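Local coordinates for viral structural protein 4 (PDB 6TZ0), which binds GTP through a probable P-loop module and lies against the viral RNA-dependent RNA polymerase, whose transcription it probably supports, at residues Val350-Lys355 against His490-Asp495; Asp502-Leu507 against Ala540-Val545. One frame throughout, in Å; residues are numbered along the deposited sequence.

In the fold
Both contacts belong to one parallel sheet, in which strand 347-353 lies between 484-489 and 504-507, and 543-545 is one of the two outermost strands in this chain. This strand order resembles that of kinase-GTPase P-loop folds. Contact 1 joins strand 347-353 to the loop after 484-489; contact 2 joins 504-507 to 543-545. Their centres are about 9 Å apart, bridged by probable backbone bonds Tyr352 O to Leu507 N (2.7 Å) and Tyr352 N to Val505 O (3.1 Å), while Asn492 and Asp495 pack on His542. No GTP is bound to this chain in the model; of its site, Lys355 lies in contact 1, and Lys359 nears Leu507 (about 4 Å between nearest side-chain atoms).

Contact 1 of 2, residues Val350-Lys355 against His490-Asp495; sequences VVYAEK and HFNAQD
Tyr352 lays its ring across the turn formed by Phe491 to Asp495. The amide nitrogen ND2 of Asn492 sits 3.8 Å above one ring face, toward the rim, with the amide plane turned 68° from the ring. CG1 of Val350 covers the opposite face, so the aromatic plate is clasped between a polar and a branched apolar side chain. Phe491 O approaches CE1 of Tyr352 obliquely at 3.2 Å, and the phenol oxygen ends beside the carboxylate of Asp495, though the modelled spacing there is doubtful.

A tyrosine suits this place because its long, flat ring reaches from the strand to the 3-10 turn and offers its two faces to Asn492 and Val350. The turn has its own bracing: Gln494 N bonds to Phe491 O at 3.2 Å, Asp495 N bonds to Asn492 O, and Gln494 OE1 takes a weak bond from His490 N.

Beyond the ring, Lys355 runs extended until its last torsion bends (chi4 63°), leaving NZ 4.2 Å from NE2 of His490, whose ring also stacks on Tyr534. Chemically, burial and the nearby acid of Glu634 of the polymerase chain, close to OD2, may raise the proton affinity of Asp495. Lys355, a residue of the GTP site seen in another structure of this protein, lies near His490 just before the turn, without a bond between them.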
loop_
_atom_site.group_PDB
_atom_site.type_symbol
_atom_site.label_atom_id
_atom_site.label_comp_id
_atom_site.label_asym_id
_atom_site.label_seq_id
_atom_site.Cartn_x
_atom_site.Cartn_y
_atom_site.Cartn_z
ATOM N N VAL B 350 -17.833 -19.907 -10.088
ATOM C CA VAL B 350 -18.760 -19.982 -8.966
ATOM C C VAL B 350 -19.988 -19.155 -9.309
ATOM O O VAL B 350 -19.877 -17.968 -9.633
ATOM C CB VAL B 350 -18.113 -19.499 -7.662
ATOM C CG1 VAL B 350 -19.121 -19.541 -6.533
ATOM C CG2 VAL B 350 -16.930 -20.360 -7.329
ATOM N N VAL B 351 -21.161 -19.779 -9.243
ATOM C CA VAL B 351 -22.425 -19.141 -9.588
ATOM C C VAL B 351 -23.315 -19.158 -8.356
ATOM O O VAL B 351 -23.726 -20.228 -7.897
ATOM C CB VAL B 351 -23.116 -19.839 -10.763
ATOM C CG1 VAL B 351 -24.451 -19.190 -11.039
ATOM C CG2 VAL B 351 -22.242 -19.793 -11.987
ATOM N N TYR B 352 -23.621 -17.980 -7.824
ATOM C CA TYR B 352 -24.556 -17.855 -6.718
ATOM C C TYR B 352 -25.950 -17.535 -7.234
ATOM O O TYR B 352 -26.117 -16.821 -8.223
ATOM C CB TYR B 352 -24.135 -16.763 -5.742
ATOM C CG TYR B 352 -22.868 -17.058 -5.001
ATOM C CD1 TYR B 352 -22.843 -18.012 -4.007
ATOM C CD2 TYR B 352 -21.711 -16.343 -5.257
ATOM C CE1 TYR B 352 -21.696 -18.283 -3.319
ATOM C CE2 TYR B 352 -20.560 -16.596 -4.562
ATOM C CZ TYR B 352 -20.561 -17.572 -3.594
ATOM O OH TYR B 352 -19.420 -17.842 -2.889
ATOM N N ALA B 353 -26.949 -18.061 -6.539
ATOM C CA ALA B 353 -28.337 -17.827 -6.901
ATOM C C ALA B 353 -29.200 -18.030 -5.671
ATOM O O ALA B 353 -28.801 -18.702 -4.718
ATOM C CB ALA B 353 -28.791 -18.755 -8.026
ATOM N N GLU B 354 -30.389 -17.439 -5.703
ATOM C CA GLU B 354 -31.347 -17.688 -4.642
ATOM C C GLU B 354 -31.921 -19.090 -4.768
ATOM O O GLU B 354 -32.059 -19.641 -5.861
ATOM C CB GLU B 354 -32.477 -16.660 -4.656
ATOM C CG GLU B 354 -32.082 -15.276 -4.179
ATOM C CD GLU B 354 -33.257 -14.323 -4.127
ATOM O OE1 GLU B 354 -34.357 -14.710 -4.566
ATOM O OE2 GLU B 354 -33.089 -13.185 -3.647
ATOM N N LYS B 355 -32.246 -19.662 -3.622
ATOM C CA LYS B 355 -32.768 -21.015 -3.527
ATOM C C LYS B 355 -34.191 -21.022 -4.060
ATOM O O LYS B 355 -35.124 -20.593 -3.381
ATOM C CB LYS B 355 -32.701 -21.472 -2.077
ATOM C CG LYS B 355 -33.048 -22.905 -1.852
ATOM C CD LYS B 355 -32.793 -23.286 -0.424
ATOM C CE LYS B 355 -33.217 -24.703 -0.190
ATOM N NZ LYS B 355 -32.413 -25.626 -1.029
ATOM N N HIS B 490 -24.822 -21.072 -2.199
ATOM C CA HIS B 490 -26.009 -20.432 -1.654
ATOM C C HIS B 490 -25.778 -19.045 -1.082
ATOM O O HIS B 490 -26.721 -18.256 -1.058
ATOM C CB HIS B 490 -26.656 -21.284 -0.560
ATOM C CG HIS B 490 -27.378 -22.490 -1.068
ATOM N ND1 HIS B 490 -26.903 -23.770 -0.901
ATOM C CD2 HIS B 490 -28.523 -22.604 -1.778
ATOM C CE1 HIS B 490 -27.754 -24.626 -1.438
ATOM N NE2 HIS B 490 -28.735 -23.942 -1.993
ATOM N N PHE B 491 -24.572 -18.722 -0.624
ATOM C CA PHE B 491 -24.359 -17.443 0.042
ATOM C C PHE B 491 -22.891 -17.059 -0.006
ATOM O O PHE B 491 -22.016 -17.903 -0.193
ATOM C CB PHE B 491 -24.882 -17.467 1.482
ATOM C CG PHE B 491 -24.347 -18.589 2.330
ATOM C CD1 PHE B 491 -25.008 -19.803 2.385
ATOM C CD2 PHE B 491 -23.222 -18.414 3.113
ATOM C CE1 PHE B 491 -24.538 -20.828 3.165
ATOM C CE2 PHE B 491 -22.750 -19.438 3.901
ATOM C CZ PHE B 491 -23.412 -20.645 3.924
ATOM N N ASN B 492 -22.638 -15.762 0.183
ATOM C CA ASN B 492 -21.325 -15.185 -0.083
ATOM C C ASN B 492 -20.258 -15.574 0.928
ATOM O O ASN B 492 -19.084 -15.295 0.681
ATOM C CB ASN B 492 -21.393 -13.660 -0.126
ATOM C CG ASN B 492 -22.178 -13.146 -1.298
ATOM O OD1 ASN B 492 -23.158 -12.434 -1.132
ATOM N ND2 ASN B 492 -21.756 -13.514 -2.498
ATOM N N ALA B 493 -20.616 -16.187 2.054
ATOM C CA ALA B 493 -19.587 -16.604 2.997
ATOM C C ALA B 493 -18.844 -17.842 2.522
ATOM O O ALA B 493 -17.807 -18.183 3.092
ATOM C CB ALA B 493 -20.191 -16.862 4.372
ATOM N N GLN B 494 -19.346 -18.513 1.495
ATOM C CA GLN B 494 -18.653 -19.623 0.869
ATOM C C GLN B 494 -17.557 -19.177 -0.086
ATOM O O GLN B 494 -16.895 -20.031 -0.672
ATOM C CB GLN B 494 -19.667 -20.497 0.141
ATOM C CG GLN B 494 -20.622 -21.172 1.085
ATOM C CD GLN B 494 -21.706 -21.924 0.378
ATOM O OE1 GLN B 494 -21.813 -21.877 -0.840
ATOM N NE2 GLN B 494 -22.523 -22.629 1.139
ATOM N N ASP B 495 -17.337 -17.870 -0.239
ATOM C CA ASP B 495 -16.226 -17.377 -1.046
ATOM C C ASP B 495 -14.881 -17.751 -0.450
ATOM O O ASP B 495 -13.899 -17.901 -1.182
ATOM C CB ASP B 495 -16.321 -15.862 -1.187
ATOM C CG ASP B 495 -17.465 -15.433 -2.059
ATOM O OD1 ASP B 495 -17.820 -16.195 -2.977
ATOM O OD2 ASP B 495 -18.008 -14.336 -1.830
#

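Contact 2 of 2, residues Asp502-Leu507 against Ala540-Val545; sequences DTTVLL and ALHTTV
Thr504 meets His542 through a first torsion (chi1 168°) that sets OG1 opposite the backbone N and wedges CG2 between N and the carbonyl carbon. The hydroxyl oxygen thereby stands 4.1 Å above the centre of the His542 imidazole, and CG2 of Thr504 touches CD2 of that ring at 3.5 Å. In Val505, chi1 of -62° carries CG1 beside the backbone N, where it meets OG1 of Thr543 (3.6 Å) and CG2 of Val545 (3.8 Å). Beta-branched residues fit such an arrangement, being compact near the backbone and comfortable in extended chain.

Between the strands, Leu506 makes both bonds to the edge strand: its N donates to Thr543 O at 2.9 Å, and its O accepts Val545 N at 2.8 Å with N-H...O near straight. This is the parallel pattern, in which one residue straddles its partner Thr544. Two CA-H...O contacts, Thr544 CA to Leu506 O and Leu507 CA to Val545 O, supplement them. Over these short segments the strand directions diverge by 51°.

Side chains alternate across the sheet. Val505 and Val545 pack on helix 326-340, and Leu507 and Val545 on helix 547-556, whereas Leu506 turns to the other face, its CD1 against CA of Ala540 at 4.0 Å. Helices 513-518 and 524-537 connect the strands, making a beta-alpha-beta crossover. On the polymerase chain, Ser616 bonds to Leu541 O.

The chemistry is thus divided: backbone polarity is spent inside the sheet, apolar branches pack against the helices, and the imidazole, just ahead of the edge strand with Thr504 over one face, makes a weak bond through NE2 to Glu634 of the polymerase chain.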
loop_
_atom_site.group_PDB
_atom_site.type_symbol
_atom_site.label_atom_id
_atom_site.label_comp_id
_atom_site.label_asym_id
_atom_site.label_seq_id
_atom_site.Cartn_x
_atom_site.Cartn_y
_atom_site.Cartn_z
ATOM N N ASP B 502 -11.321 -16.678 -9.895
ATOM C CA ASP B 502 -11.224 -15.251 -10.104
ATOM C C ASP B 502 -12.522 -14.704 -10.663
ATOM O O ASP B 502 -12.632 -13.495 -10.872
ATOM C CB ASP B 502 -10.072 -14.933 -11.063
ATOM C CG ASP B 502 -9.497 -13.564 -10.857
ATOM O OD1 ASP B 502 -9.994 -12.835 -9.978
ATOM O OD2 ASP B 502 -8.520 -13.234 -11.557
ATOM N N THR B 503 -13.496 -15.566 -10.934
ATOM C CA THR B 503 -14.755 -15.188 -11.562
ATOM C C THR B 503 -15.900 -15.790 -10.765
ATOM O O THR B 503 -16.151 -16.994 -10.851
ATOM C CB THR B 503 -14.811 -15.666 -13.010
ATOM O OG1 THR B 503 -14.535 -17.068 -13.051
ATOM C CG2 THR B 503 -13.818 -14.930 -13.881
ATOM N N THR B 504 -16.594 -14.959 -10.000
ATOM C CA THR B 504 -17.827 -15.358 -9.341
ATOM C C THR B 504 -18.932 -14.375 -9.693
ATOM O O THR B 504 -18.754 -13.159 -9.588
ATOM C CB THR B 504 -17.636 -15.494 -7.819
ATOM O OG1 THR B 504 -18.906 -15.613 -7.168
ATOM C CG2 THR B 504 -16.841 -14.370 -7.235
ATOM N N VAL B 505 -20.055 -14.915 -10.159
ATOM C CA VAL B 505 -21.190 -14.131 -10.609
ATOM C C VAL B 505 -22.389 -14.483 -9.747
ATOM O O VAL B 505 -22.377 -15.450 -8.989
ATOM C CB VAL B 505 -21.513 -14.364 -12.095
ATOM C CG1 VAL B 505 -20.354 -13.949 -12.953
ATOM C CG2 VAL B 505 -21.860 -15.814 -12.337
ATOM N N LEU B 506 -23.441 -13.687 -9.885
ATOM C CA LEU B 506 -24.714 -13.962 -9.242
ATOM C C LEU B 506 -25.777 -14.079 -10.321
ATOM O O LEU B 506 -25.856 -13.232 -11.213
ATOM C CB LEU B 506 -25.064 -12.874 -8.227
ATOM C CG LEU B 506 -26.141 -13.162 -7.179
ATOM C CD1 LEU B 506 -25.773 -12.453 -5.905
ATOM C CD2 LEU B 506 -27.500 -12.698 -7.616
ATOM N N LEU B 507 -26.592 -15.118 -10.224
ATOM C CA LEU B 507 -27.596 -15.437 -11.225
ATOM C C LEU B 507 -28.980 -14.994 -10.770
ATOM O O LEU B 507 -29.372 -15.222 -9.625
ATOM C CB LEU B 507 -27.571 -16.942 -11.506
ATOM C CG LEU B 507 -28.521 -17.667 -12.458
ATOM C CD1 LEU B 507 -27.819 -18.785 -13.144
ATOM C CD2 LEU B 507 -29.610 -18.282 -11.635
ATOM N N ALA B 540 -26.436 -8.785 -3.226
ATOM C CA ALA B 540 -26.030 -8.705 -4.626
ATOM C C ALA B 540 -24.709 -7.954 -4.754
ATOM O O ALA B 540 -24.621 -6.899 -5.372
ATOM C CB ALA B 540 -27.125 -8.041 -5.453
ATOM N N LEU B 541 -23.664 -8.520 -4.162
ATOM C CA LEU B 541 -22.364 -7.870 -4.119
ATOM C C LEU B 541 -21.399 -8.390 -5.173
ATOM O O LEU B 541 -20.300 -7.851 -5.298
ATOM C CB LEU B 541 -21.752 -8.008 -2.723
ATOM C CG LEU B 541 -22.548 -7.262 -1.647
ATOM C CD1 LEU B 541 -21.999 -7.478 -0.260
ATOM C CD2 LEU B 541 -22.612 -5.787 -1.950
ATOM N N HIS B 542 -21.780 -9.407 -5.936
ATOM C CA HIS B 542 -21.050 -9.805 -7.128
ATOM C C HIS B 542 -21.838 -9.401 -8.363
ATOM O O HIS B 542 -22.971 -8.924 -8.264
ATOM C CB HIS B 542 -20.760 -11.305 -7.120
ATOM C CG HIS B 542 -19.806 -11.713 -6.046
ATOM N ND1 HIS B 542 -20.214 -12.268 -4.855
ATOM C CD2 HIS B 542 -18.466 -11.561 -5.949
ATOM C CE1 HIS B 542 -19.159 -12.496 -4.095
ATOM N NE2 HIS B 542 -18.087 -12.070 -4.734
ATOM N N THR B 543 -21.222 -9.572 -9.531
ATOM C CA THR B 543 -21.819 -9.081 -10.766
ATOM C C THR B 543 -23.033 -9.923 -11.134
ATOM O O THR B 543 -22.978 -11.153 -11.115
ATOM C CB THR B 543 -20.809 -9.105 -11.910
ATOM O OG1 THR B 543 -20.563 -10.458 -12.294
ATOM C CG2 THR B 543 -19.507 -8.503 -11.466
ATOM N N THR B 544 -24.135 -9.257 -11.448
ATOM C CA THR B 544 -25.396 -9.930 -11.711
ATOM C C THR B 544 -25.475 -10.315 -13.181
ATOM O O THR B 544 -25.262 -9.478 -14.061
ATOM C CB THR B 544 -26.566 -9.028 -11.327
ATOM O OG1 THR B 544 -26.475 -8.711 -9.935
ATOM C CG2 THR B 544 -27.875 -9.720 -11.582
ATOM N N VAL B 545 -25.758 -11.589 -13.440
ATOM C CA VAL B 545 -25.774 -12.147 -14.785
ATOM C C VAL B 545 -27.099 -12.875 -14.977
ATOM O O VAL B 545 -27.537 -13.609 -14.088
ATOM C CB VAL B 545 -24.585 -13.104 -15.011
ATOM C CG1 VAL B 545 -24.612 -13.674 -16.389
ATOM C CG2 VAL B 545 -23.270 -12.402 -14.808
#